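Local coordinates for PixA inclusion body protein (Burkholderia cenocepacia, PDB 4LZK) that is of unknown function but belongs to the PixA family of bacterial inclusion body proteins, and is found here in an assembly of six chains, at residues I20-V25 and L72-N77; Y30-H35 and L164-Q169; M55-G58 and G62-S65; A90-S93 and A97-Y100; Q109-F114 and W182-A187. All blocks are in the same frame, centred on the assembly; numbering follows the deposited sequence.

Overall arrangement
The five contacts show how a two-sheet fold is held from inside and closed at its rims. Contact 1 spans the core, and its centre lies only about 4 Å from that of contact 3, which fastens the loop following strand 53-57. Contact 5 is centred about 10 Å from contact 1 and shares strand pairing with it, through probable backbone hydrogen bonds of Leu74 and Leu76 with Ala185. At the other end of the molecule, contacts 2 and 4 form a second group, their centres about 11 Å apart, where Tyr165 packs on Leu98. The groups are well separated: about 30 Å divides the centres of contacts 2 and 5. The protein's function is not established.

Contact 1. Residues I20-V25 and L72-N77; sequences IQILAV and LGLKLN
Ile20 and Ile22 meet Leu72, Leu74 and Leu76 through aliphatic side-chain carbons, mostly methyls, and no hydrogen bond joins residues 20-25 to 72-77. The tightest meeting is between Ile20 CD1 and Leu76 CD1, at 3.4 Å, which is closer than carbon atoms usually pack. Leu76 holds its CG between backbone N and carbonyl carbon (chi1 81°), and its CB, like its CD1, faces Ile20 CD1. Ile22 serves two leucines with two different branches. Its CD1 points at CD2 of Leu74, tip to tip at 3.9 Å, while its CG2 reaches CD2 of Leu72 at 4.1 Å.

The polar interactions run elsewhere. Strand 19-26 spends its backbone bonds within its own sheet, with strands 53-57 and 81-88 on its two flanks, and Asn77 holds Asp80 and the carbonyl of Pro61. Leu76 O accepts a bond from Tyr157 of the third subunit.

The two strands run almost exactly antiparallel, at 174°, yet their axes stay 11.1 Å apart, too far for backbone pairing. Such spacing, filled by aliphatic side chains from both strands, is the signature of two sheets packed face to face in a beta sandwich.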
# COMPACT_ATOMS: atom_id res chain seq x y z
N ILE C 20 17.09 7.22 13.26
CA ILE C 20 16.32 6.35 12.41
C ILE C 20 17.29 5.39 11.72
O ILE C 20 18.28 5.77 11.20
CB ILE C 20 15.66 7.19 11.34
CG1 ILE C 20 14.78 8.24 12.02
CG2 ILE C 20 14.83 6.28 10.46
CD1 ILE C 20 14.47 9.38 11.04
N GLN C 21 17.01 4.12 11.81
CA GLN C 21 17.78 3.17 11.10
C GLN C 21 17.12 2.82 9.78
O GLN C 21 15.90 2.52 9.73
CB GLN C 21 17.90 1.89 11.96
CG GLN C 21 18.54 2.02 13.33
CD GLN C 21 18.13 0.82 14.21
OE1 GLN C 21 16.92 0.62 14.52
NE2 GLN C 21 19.08 0.07 14.65
N ILE C 22 17.92 2.76 8.71
CA ILE C 22 17.35 2.50 7.44
C ILE C 22 18.07 1.29 6.86
O ILE C 22 19.26 1.26 6.93
CB ILE C 22 17.46 3.72 6.46
CG1 ILE C 22 16.78 4.99 6.98
CG2 ILE C 22 16.95 3.34 5.09
CD1 ILE C 22 17.20 6.22 6.15
N LEU C 23 17.34 0.31 6.31
CA LEU C 23 17.90 -0.85 5.66
C LEU C 23 17.47 -0.93 4.21
O LEU C 23 16.24 -1.01 3.87
CB LEU C 23 17.59 -2.15 6.44
CG LEU C 23 18.34 -3.41 5.96
CD1 LEU C 23 19.84 -3.27 6.24
CD2 LEU C 23 17.72 -4.63 6.62
N ALA C 24 18.44 -0.98 3.32
CA ALA C 24 18.15 -1.24 1.94
C ALA C 24 18.40 -2.70 1.68
O ALA C 24 19.45 -3.19 1.98
CB ALA C 24 18.96 -0.35 0.95
N VAL C 25 17.39 -3.37 1.13
CA VAL C 25 17.43 -4.79 0.82
C VAL C 25 17.34 -4.98 -0.69
O VAL C 25 16.31 -4.70 -1.27
CB VAL C 25 16.32 -5.55 1.54
CG1 VAL C 25 16.31 -7.06 1.16
CG2 VAL C 25 16.47 -5.34 3.05
N LEU C 72 11.66 4.65 -0.94
CA LEU C 72 11.41 5.00 0.45
C LEU C 72 10.38 6.11 0.69
O LEU C 72 9.41 5.89 1.42
CB LEU C 72 12.68 5.20 1.27
CG LEU C 72 12.44 5.15 2.81
CD1 LEU C 72 11.70 3.94 3.32
CD2 LEU C 72 13.72 5.35 3.60
N GLY C 73 10.57 7.29 0.09
CA GLY C 73 9.61 8.40 0.35
C GLY C 73 9.68 8.80 1.81
O GLY C 73 8.65 9.00 2.49
N LEU C 74 10.89 8.90 2.36
CA LEU C 74 11.06 9.12 3.79
C LEU C 74 10.69 10.56 4.13
O LEU C 74 11.03 11.49 3.41
CB LEU C 74 12.51 8.91 4.17
CG LEU C 74 12.89 9.00 5.61
CD1 LEU C 74 12.27 7.95 6.52
CD2 LEU C 74 14.44 8.98 5.74
N LYS C 75 9.96 10.73 5.20
CA LYS C 75 9.66 12.08 5.68
C LYS C 75 10.03 12.14 7.10
O LYS C 75 9.56 11.35 7.88
CB LYS C 75 8.20 12.42 5.54
CG LYS C 75 7.80 12.60 4.11
CD LYS C 75 6.35 12.36 3.97
CE LYS C 75 5.76 13.09 2.79
NZ LYS C 75 5.31 14.44 3.26
N LEU C 76 10.87 13.09 7.48
CA LEU C 76 11.28 13.13 8.86
C LEU C 76 11.48 14.60 9.38
O LEU C 76 11.13 15.54 8.69
CB LEU C 76 12.51 12.25 9.06
CG LEU C 76 13.92 12.77 8.70
CD1 LEU C 76 14.94 11.61 8.53
CD2 LEU C 76 14.02 13.65 7.53
N ASN C 77 11.96 14.76 10.58
CA ASN C 77 12.17 16.08 11.19
C ASN C 77 13.59 16.60 11.00
O ASN C 77 14.54 15.83 11.18
CB ASN C 77 11.81 16.07 12.69
CG ASN C 77 10.53 15.31 12.98
OD1 ASN C 77 9.44 15.92 12.98
ND2 ASN C 77 10.65 13.95 13.26

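Contact 2. Residues Y30-H35 and L164-Q169; sequences YIKRSH and LYTRSQ
Ile31 and Leu164 meet at an angle, the gamma-methyl of one lying against a delta-methyl of the other. Ile31 CG2 is 3.7 Å from Leu164 CD1, and Leu164 CD1 also lies 3.9 Å from Ile31 CB, resting against the branch point of the isoleucine rather than its far end. The CB of Ile31 heads for the strand, but the rest of the chain turns off along CG1, leaving the short branch to make the contact. Leu164 extends to meet it because its CG stands opposite the backbone N (chi1 -159°).

One residue along the helix, Lys32 passes Thr166 in a similar slanting fashion. Its aliphatic CD touches Thr166 CG2 at 3.5 Å, and the methyl also faces the NZ end at 3.9 Å. A bend at the third torsion of the lysine, -47°, sets the chain past the methyl and on to the carboxylate of Asp95, with which NZ forms a salt bridge. Phe178, on the neighbouring strand 172-186, packs on both Ile31 and Leu164, while Phe175 of that strand touches Lys32.

Helix 30-34 and strand 164-167 run at 99° to each other. The contact joins a buried aliphatic pair, Ile31 and Leu164, to a lysine whose methylenes pack on Thr166 CG2 while its ammonium is paired with Asp95, which probably offsets the charge.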
# COMPACT_ATOMS: atom_id res chain seq x y z
N TYR C 30 17.65 -10.41 -9.30
CA TYR C 30 17.01 -9.60 -10.28
C TYR C 30 18.01 -8.71 -11.02
O TYR C 30 17.97 -8.59 -12.29
CB TYR C 30 15.93 -8.75 -9.63
CG TYR C 30 15.29 -7.88 -10.67
CD1 TYR C 30 14.89 -8.44 -11.88
CD2 TYR C 30 15.16 -6.50 -10.50
CE1 TYR C 30 14.35 -7.66 -12.87
CE2 TYR C 30 14.61 -5.72 -11.49
CZ TYR C 30 14.20 -6.31 -12.67
OH TYR C 30 13.64 -5.58 -13.70
N ILE C 31 18.93 -8.08 -10.28
CA ILE C 31 19.95 -7.24 -10.88
C ILE C 31 20.81 -8.02 -11.87
O ILE C 31 21.11 -7.58 -12.98
CB ILE C 31 20.95 -6.69 -9.81
CG1 ILE C 31 20.23 -5.91 -8.71
CG2 ILE C 31 21.96 -5.79 -10.43
CD1 ILE C 31 19.22 -5.04 -9.24
N LYS C 32 21.25 -9.17 -11.45
CA LYS C 32 22.16 -9.96 -12.25
C LYS C 32 21.49 -10.39 -13.56
O LYS C 32 22.14 -10.40 -14.61
CB LYS C 32 22.65 -11.21 -11.45
CG LYS C 32 23.76 -10.89 -10.49
CD LYS C 32 24.35 -12.13 -9.76
CE LYS C 32 23.27 -13.01 -9.22
NZ LYS C 32 23.76 -14.15 -8.35
N ARG C 33 20.20 -10.72 -13.50
CA ARG C 33 19.43 -11.04 -14.72
C ARG C 33 19.18 -9.81 -15.60
O ARG C 33 19.22 -9.88 -16.82
CB ARG C 33 18.05 -11.65 -14.38
CG ARG C 33 18.10 -13.06 -13.82
CD ARG C 33 16.71 -13.66 -13.73
NE ARG C 33 15.89 -12.89 -12.81
CZ ARG C 33 15.74 -13.12 -11.51
NH1 ARG C 33 16.39 -14.13 -10.91
NH2 ARG C 33 14.93 -12.33 -10.81
N SER C 34 18.87 -8.69 -15.01
CA SER C 34 18.51 -7.53 -15.83
C SER C 34 19.71 -6.66 -16.25
O SER C 34 19.57 -5.85 -17.16
CB SER C 34 17.42 -6.70 -15.15
OG SER C 34 17.93 -6.21 -13.93
N HIS C 35 20.87 -6.80 -15.57
CA HIS C 35 22.08 -6.06 -15.84
C HIS C 35 23.28 -6.93 -15.97
O HIS C 35 24.19 -6.84 -15.15
CB HIS C 35 22.35 -5.00 -14.75
CG HIS C 35 21.26 -3.98 -14.67
ND1 HIS C 35 20.14 -4.17 -13.91
CD2 HIS C 35 21.09 -2.82 -15.33
CE1 HIS C 35 19.33 -3.13 -14.06
NE2 HIS C 35 19.89 -2.29 -14.92
N LEU C 164 28.08 -5.05 -6.02
CA LEU C 164 27.46 -6.35 -5.97
C LEU C 164 28.57 -7.44 -6.16
O LEU C 164 29.25 -7.50 -7.21
CB LEU C 164 26.40 -6.41 -7.04
CG LEU C 164 25.32 -7.43 -6.89
CD1 LEU C 164 24.29 -7.26 -7.94
CD2 LEU C 164 25.83 -8.82 -6.94
N TYR C 165 28.74 -8.27 -5.15
CA TYR C 165 29.75 -9.36 -5.24
C TYR C 165 29.03 -10.67 -5.38
O TYR C 165 27.93 -10.83 -4.81
CB TYR C 165 30.67 -9.39 -4.03
CG TYR C 165 31.60 -8.27 -3.95
CD1 TYR C 165 32.83 -8.29 -4.60
CD2 TYR C 165 31.25 -7.14 -3.24
CE1 TYR C 165 33.68 -7.21 -4.52
CE2 TYR C 165 32.08 -6.10 -3.14
CZ TYR C 165 33.28 -6.11 -3.82
OH TYR C 165 34.06 -5.00 -3.71
N THR C 166 29.57 -11.60 -6.19
CA THR C 166 28.93 -12.89 -6.16
C THR C 166 29.80 -13.88 -5.40
O THR C 166 30.99 -13.69 -5.26
CB THR C 166 28.63 -13.51 -7.56
OG1 THR C 166 29.78 -13.40 -8.42
CG2 THR C 166 27.41 -12.87 -8.17
N ARG C 167 29.15 -14.91 -4.90
CA ARG C 167 29.81 -16.00 -4.14
C ARG C 167 30.10 -17.08 -5.11
O ARG C 167 29.17 -17.63 -5.71
CB ARG C 167 28.87 -16.63 -3.08
CG ARG C 167 29.54 -17.75 -2.28
CD ARG C 167 28.57 -18.71 -1.61
NE ARG C 167 29.26 -19.60 -0.67
CZ ARG C 167 29.39 -19.39 0.64
NH1 ARG C 167 28.81 -18.31 1.19
NH2 ARG C 167 30.05 -20.26 1.42
N SER C 168 31.37 -17.36 -5.31
CA SER C 168 31.78 -18.34 -6.33
C SER C 168 32.10 -19.67 -5.70
O SER C 168 31.49 -20.64 -6.10
CB SER C 168 32.98 -17.86 -7.14
OG SER C 168 33.46 -18.94 -7.94
N GLN C 169 33.07 -19.75 -4.78
CA GLN C 169 33.25 -21.03 -4.03
C GLN C 169 33.94 -20.77 -2.71
O GLN C 169 35.20 -20.85 -2.58
CB GLN C 169 34.11 -22.04 -4.79
CG GLN C 169 33.39 -22.81 -5.88
CD GLN C 169 34.16 -22.73 -7.19
OE1 GLN C 169 35.06 -23.51 -7.40
NE2 GLN C 169 33.81 -21.77 -8.06

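Contact 3. Residues M55-G58 and G62-S65; sequences MLNG and GVSS
Asn57 lays its side-chain amide against Ser65 and the methyl CG1 of Val63. Its oxygen receives the serine hydroxyl in a short bond, with Ser65 OG 2.6 Å from Asn57 OD1. The donor lies in the carbonyl plane on a lone pair, at a C=O...donor angle of 141°. Its nitrogen is used twice. One bond goes to the carbonyl of the next residue, Asn57 ND2 to Gly58 O at 3.0 Å, with the acceptor somewhat out of the amide plane and the donor well above the carbonyl plane of the glycine. The other goes to a water, 2.6 Å from Asn57 ND2.

That water in turn donates to Ser65 OG, at 3.2 Å, and closes a ring that runs from hydroxyl to amide oxygen, through the amide to its nitrogen, and back by the water. The ring fixes the amide's rotation and settles both its ends although Asn57 is buried. Besides the bonds there is one looser contact, Val63 CG1 running by Asn57 ND2 at 3.9 Å.

Asn57 ends strand 53-57; Leu56 of the strand and Gly58 just after it pair through their backbones with Leu23 and Gln21 of strand 19-26. The loop 62-65 comes back over the strand end and leads on toward strand 72-76, and Ser64 pairs through its backbone with Lys75 of that strand. Leu72, in the other sheet, packs on both Asn57 and Ser65.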
# COMPACT_ATOMS: atom_id res chain seq x y z
N MSE C 55 13.27 -0.62 0.63
CA MSE C 55 13.92 0.19 1.72
C MSE C 55 12.96 0.21 2.90
O MSE C 55 11.78 0.34 2.72
CB MSE C 55 14.20 1.59 1.27
CG MSE C 55 15.42 1.69 0.35
SE MSE C 55 15.90 3.52 -0.18
CE MSE C 55 16.88 3.96 1.40
N LEU C 56 13.48 -0.02 4.08
CA LEU C 56 12.72 -0.07 5.32
C LEU C 56 13.34 0.90 6.31
O LEU C 56 14.59 1.13 6.26
CB LEU C 56 12.86 -1.45 5.87
CG LEU C 56 12.37 -2.56 4.90
CD1 LEU C 56 12.67 -3.85 5.57
CD2 LEU C 56 10.92 -2.49 4.49
N ASN C 57 12.55 1.42 7.23
CA ASN C 57 13.07 2.27 8.26
C ASN C 57 12.27 2.06 9.56
O ASN C 57 11.12 1.65 9.56
CB ASN C 57 13.06 3.77 7.85
CG ASN C 57 11.68 4.28 7.65
OD1 ASN C 57 11.13 4.10 6.58
ND2 ASN C 57 11.03 4.76 8.74
N GLY C 58 12.92 2.25 10.68
CA GLY C 58 12.23 2.10 11.96
C GLY C 58 11.30 3.26 12.24
O GLY C 58 11.42 4.35 11.69
N GLY C 62 6.87 11.58 13.92
CA GLY C 62 7.08 12.53 12.87
C GLY C 62 7.90 11.94 11.71
O GLY C 62 8.31 12.66 10.81
N VAL C 63 8.14 10.64 11.75
CA VAL C 63 8.84 9.98 10.70
C VAL C 63 7.83 9.07 9.95
O VAL C 63 7.10 8.36 10.57
CB VAL C 63 9.95 9.13 11.32
CG1 VAL C 63 10.62 8.31 10.25
CG2 VAL C 63 10.95 10.03 12.01
N SER C 64 7.77 9.11 8.63
CA SER C 64 6.90 8.16 7.87
C SER C 64 7.64 7.78 6.62
O SER C 64 8.61 8.43 6.24
CB SER C 64 5.57 8.80 7.49
OG SER C 64 5.74 9.91 6.58
N SER C 65 7.18 6.74 5.96
CA SER C 65 7.77 6.35 4.68
C SER C 65 6.84 5.42 3.99
O SER C 65 5.81 5.03 4.55
CB SER C 65 9.10 5.64 4.91
OG SER C 65 8.84 4.33 5.43
O HOH W 1 8.41 5.09 8.53

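Contact 4. Residues A90-S93 and A97-Y100; sequences ADNS and ALIY
Asn92 turns the edge of its amide to the backbone of Ala97: Ala97 O lies near the amide plane, while Ala97 N stands well to one face. Both polar ends are engaged: Ala97 N donates to Asn92 OD1 over 2.9 Å, and Asn92 ND2 gives a hydrogen to Ala97 O over 3.2 Å. The second bond leaves almost in the amide plane, with an N-H...acceptor angle of 155°. The first comes at 161° but descends on the asparagine oxygen from above its carbonyl plane, 48° out of it. On the same side of the amide plane CD2 of Leu98 approaches ND2 of Asn92 to 3.5 Å. Together the paired bonds fix the amide's flip, since nitrogen and oxygen each need their own partner.

The turn that presents the asparagine is itself pinned. Ser93 closes it twice on the carbonyl of Ala90, with OG 2.7 Å from Ala90 O, in the carbonyl plane, and with its backbone N. Asp91 and Asn92 both take positive phi. Asp91 is held by Thr87, and Asn92 N donates a hydrogen bond to Ser88 OG. Across the interface Asp91 faces Asp91 of the second subunit, a close pair of like charges.

This is a type I' beta turn between residues 90 and 93, whose third residue, Asn92, bonds both the N and O of Ala97 at the start of strand 96-105, much as a pairing strand's backbone would.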
# COMPACT_ATOMS: atom_id res chain seq x y z
N ALA C 90 19.25 -12.50 0.80
CA ALA C 90 19.78 -13.52 1.69
C ALA C 90 20.79 -12.96 2.64
O ALA C 90 21.75 -13.63 3.02
CB ALA C 90 20.30 -14.72 0.93
N ASP C 91 20.58 -11.71 3.02
CA ASP C 91 21.37 -11.04 4.05
C ASP C 91 22.86 -11.07 3.82
O ASP C 91 23.64 -11.21 4.79
CB ASP C 91 21.02 -11.58 5.45
CG ASP C 91 21.37 -10.59 6.53
OD1 ASP C 91 21.48 -9.38 6.20
OD2 ASP C 91 21.53 -10.97 7.70
N ASN C 92 23.26 -10.92 2.55
CA ASN C 92 24.70 -10.94 2.17
C ASN C 92 25.41 -12.24 2.55
O ASN C 92 26.65 -12.26 2.72
CB ASN C 92 25.45 -9.75 2.74
CG ASN C 92 25.15 -8.46 1.99
OD1 ASN C 92 24.40 -8.45 1.04
ND2 ASN C 92 25.71 -7.36 2.47
N SER C 93 24.66 -13.31 2.64
CA SER C 93 25.23 -14.66 2.95
C SER C 93 25.83 -15.35 1.68
O SER C 93 26.61 -16.23 1.78
CB SER C 93 24.18 -15.55 3.59
OG SER C 93 23.15 -15.87 2.70
N ALA C 97 25.55 -7.27 -1.32
CA ALA C 97 25.42 -5.95 -1.87
C ALA C 97 25.96 -5.02 -0.81
O ALA C 97 25.42 -4.99 0.31
CB ALA C 97 23.99 -5.63 -2.12
N LEU C 98 27.03 -4.33 -1.11
CA LEU C 98 27.73 -3.50 -0.12
C LEU C 98 27.77 -2.05 -0.60
O LEU C 98 28.39 -1.73 -1.58
CB LEU C 98 29.13 -4.02 0.04
CG LEU C 98 29.17 -5.46 0.55
CD1 LEU C 98 30.60 -5.91 0.51
CD2 LEU C 98 28.67 -5.55 1.96
N ILE C 99 27.12 -1.18 0.15
CA ILE C 99 27.11 0.24 -0.12
C ILE C 99 28.53 0.84 0.07
O ILE C 99 29.19 0.52 1.04
CB ILE C 99 26.14 0.96 0.83
CG1 ILE C 99 24.69 0.52 0.60
CG2 ILE C 99 26.20 2.45 0.63
CD1 ILE C 99 23.78 1.04 1.68
N TYR C 100 28.94 1.71 -0.83
CA TYR C 100 30.22 2.42 -0.68
C TYR C 100 30.08 3.90 -0.79
O TYR C 100 30.96 4.65 -0.42
CB TYR C 100 31.26 1.93 -1.69
CG TYR C 100 30.95 2.15 -3.14
CD1 TYR C 100 30.22 1.20 -3.86
CD2 TYR C 100 31.42 3.25 -3.82
CE1 TYR C 100 29.99 1.37 -5.21
CE2 TYR C 100 31.20 3.44 -5.18
CZ TYR C 100 30.46 2.50 -5.88
OH TYR C 100 30.21 2.73 -7.23

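Contact 5. Residues Q109-F114 and W182-A187; sequences QVFAPF and WQAAAA
Phe111 reaches toward strand 182-186 from a loop, and its side chain can be followed outward. Its CB makes no contact with the strand; the ring is swung across by a chi1 of -73°, which sets CG beside the backbone N and opposite the carbonyl carbon. Along the ring, CD2 and then CE2 come under CG1 of the preceding residue, Val110, which stands 3.9 Å above the plane, displaced toward the rim. CE2 then meets the strand: Ala184 CB lies 3.6 Å away, at the ring's edge and in its plane, so this is an edge contact rather than a CH-pi one. At the far end CZ points at the side chain of Leu76, on the adjoining strand 72-76.

Val110 works on two fronts. The branch that rests over the phenylalanine ring also touches Ala186, with Val110 CG1 3.6 Å from Ala186 CB. Having CG1 opposite the backbone N (chi1 169°) allows it to do both. The methyls of Ala184 and Ala186, two residues apart and on the same side of the strand, thus receive one loop side chain each. The ring edge and the valine methyl come directly against their CB atoms.

The loop has further bonds: Phe111 N bonds Glu156, and Val110 pairs with Lys151 through the backbone. Residues 109-114 lie on the passage from strand 96-105, in one sheet, to strand 115-120, in the other. The loop joins the two sheets of the beta sandwich, and its Val110 and Phe111 pack on strand 172-186 of the first.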
# COMPACT_ATOMS: atom_id res chain seq x y z
N GLN C 109 19.83 20.25 -0.17
CA GLN C 109 20.73 19.38 0.66
C GLN C 109 20.05 19.22 2.00
O GLN C 109 20.44 19.83 2.97
CB GLN C 109 22.16 19.99 0.79
CG GLN C 109 23.24 18.97 1.14
CD GLN C 109 24.56 19.56 1.58
OE1 GLN C 109 24.58 20.54 2.32
NE2 GLN C 109 25.69 18.90 1.20
N VAL C 110 18.98 18.44 2.06
CA VAL C 110 18.34 18.16 3.28
C VAL C 110 19.29 17.42 4.27
O VAL C 110 19.36 17.73 5.38
CB VAL C 110 17.16 17.23 3.00
CG1 VAL C 110 16.56 16.67 4.28
CG2 VAL C 110 16.11 17.99 2.17
N PHE C 111 20.03 16.47 3.79
CA PHE C 111 20.91 15.69 4.66
C PHE C 111 22.33 16.25 4.50
O PHE C 111 22.78 16.62 3.39
CB PHE C 111 20.91 14.22 4.29
CG PHE C 111 19.63 13.52 4.68
CD1 PHE C 111 19.39 13.17 5.97
CD2 PHE C 111 18.65 13.32 3.74
CE1 PHE C 111 18.19 12.61 6.34
CE2 PHE C 111 17.44 12.78 4.07
CZ PHE C 111 17.22 12.39 5.39
N ALA C 112 23.09 16.14 5.60
CA ALA C 112 24.51 16.41 5.56
C ALA C 112 25.13 15.34 4.72
O ALA C 112 24.45 14.34 4.47
CB ALA C 112 25.07 16.36 6.92
N PRO C 113 26.33 15.58 4.18
CA PRO C 113 27.04 14.50 3.50
C PRO C 113 27.22 13.30 4.50
O PRO C 113 27.34 13.52 5.73
CB PRO C 113 28.40 15.11 3.17
CG PRO C 113 28.16 16.57 3.15
CD PRO C 113 27.04 16.88 4.06
N PHE C 114 27.18 12.10 4.00
CA PHE C 114 27.16 10.91 4.83
C PHE C 114 28.53 10.48 5.28
O PHE C 114 29.51 10.70 4.59
CB PHE C 114 26.49 9.73 4.07
CG PHE C 114 24.97 9.83 4.06
CD1 PHE C 114 24.33 10.81 3.34
CD2 PHE C 114 24.20 8.93 4.83
CE1 PHE C 114 22.97 10.90 3.40
CE2 PHE C 114 22.84 8.99 4.82
CZ PHE C 114 22.22 9.99 4.09
N TRP C 182 16.70 7.35 -4.27
CA TRP C 182 15.59 7.32 -3.37
C TRP C 182 15.27 8.74 -2.96
O TRP C 182 16.04 9.65 -3.24
CB TRP C 182 15.89 6.40 -2.20
CG TRP C 182 17.13 6.59 -1.43
CD1 TRP C 182 18.38 6.22 -1.77
CD2 TRP C 182 17.22 7.13 -0.08
NE1 TRP C 182 19.28 6.56 -0.77
CE2 TRP C 182 18.60 7.08 0.29
CE3 TRP C 182 16.29 7.65 0.82
CZ2 TRP C 182 19.06 7.56 1.49
CZ3 TRP C 182 16.73 8.12 2.02
CH2 TRP C 182 18.12 8.08 2.36
N GLN C 183 14.18 8.93 -2.26
CA GLN C 183 13.64 10.27 -2.00
C GLN C 183 13.31 10.45 -0.52
O GLN C 183 12.83 9.53 0.17
CB GLN C 183 12.34 10.52 -2.84
CG GLN C 183 12.48 10.15 -4.29
CD GLN C 183 11.16 10.19 -5.08
OE1 GLN C 183 10.12 9.77 -4.59
NE2 GLN C 183 11.22 10.70 -6.31
N ALA C 184 13.61 11.65 -0.02
CA ALA C 184 13.40 11.95 1.37
C ALA C 184 13.06 13.48 1.48
O ALA C 184 13.31 14.25 0.54
CB ALA C 184 14.63 11.61 2.14
N ALA C 185 12.43 13.87 2.59
CA ALA C 185 12.05 15.22 2.91
C ALA C 185 12.11 15.41 4.41
O ALA C 185 11.91 14.49 5.20
CB ALA C 185 10.63 15.53 2.45
N ALA C 186 12.39 16.62 4.83
CA ALA C 186 12.42 16.96 6.21
C ALA C 186 11.62 18.20 6.43
O ALA C 186 11.58 19.06 5.53
CB ALA C 186 13.87 17.18 6.69
N ALA C 187 10.96 18.26 7.59
CA ALA C 187 10.22 19.43 8.04
C ALA C 187 10.80 19.93 9.37
O ALA C 187 10.79 21.17 9.51
CB ALA C 187 8.76 19.09 8.26
OXT ALA C 187 11.22 19.15 10.29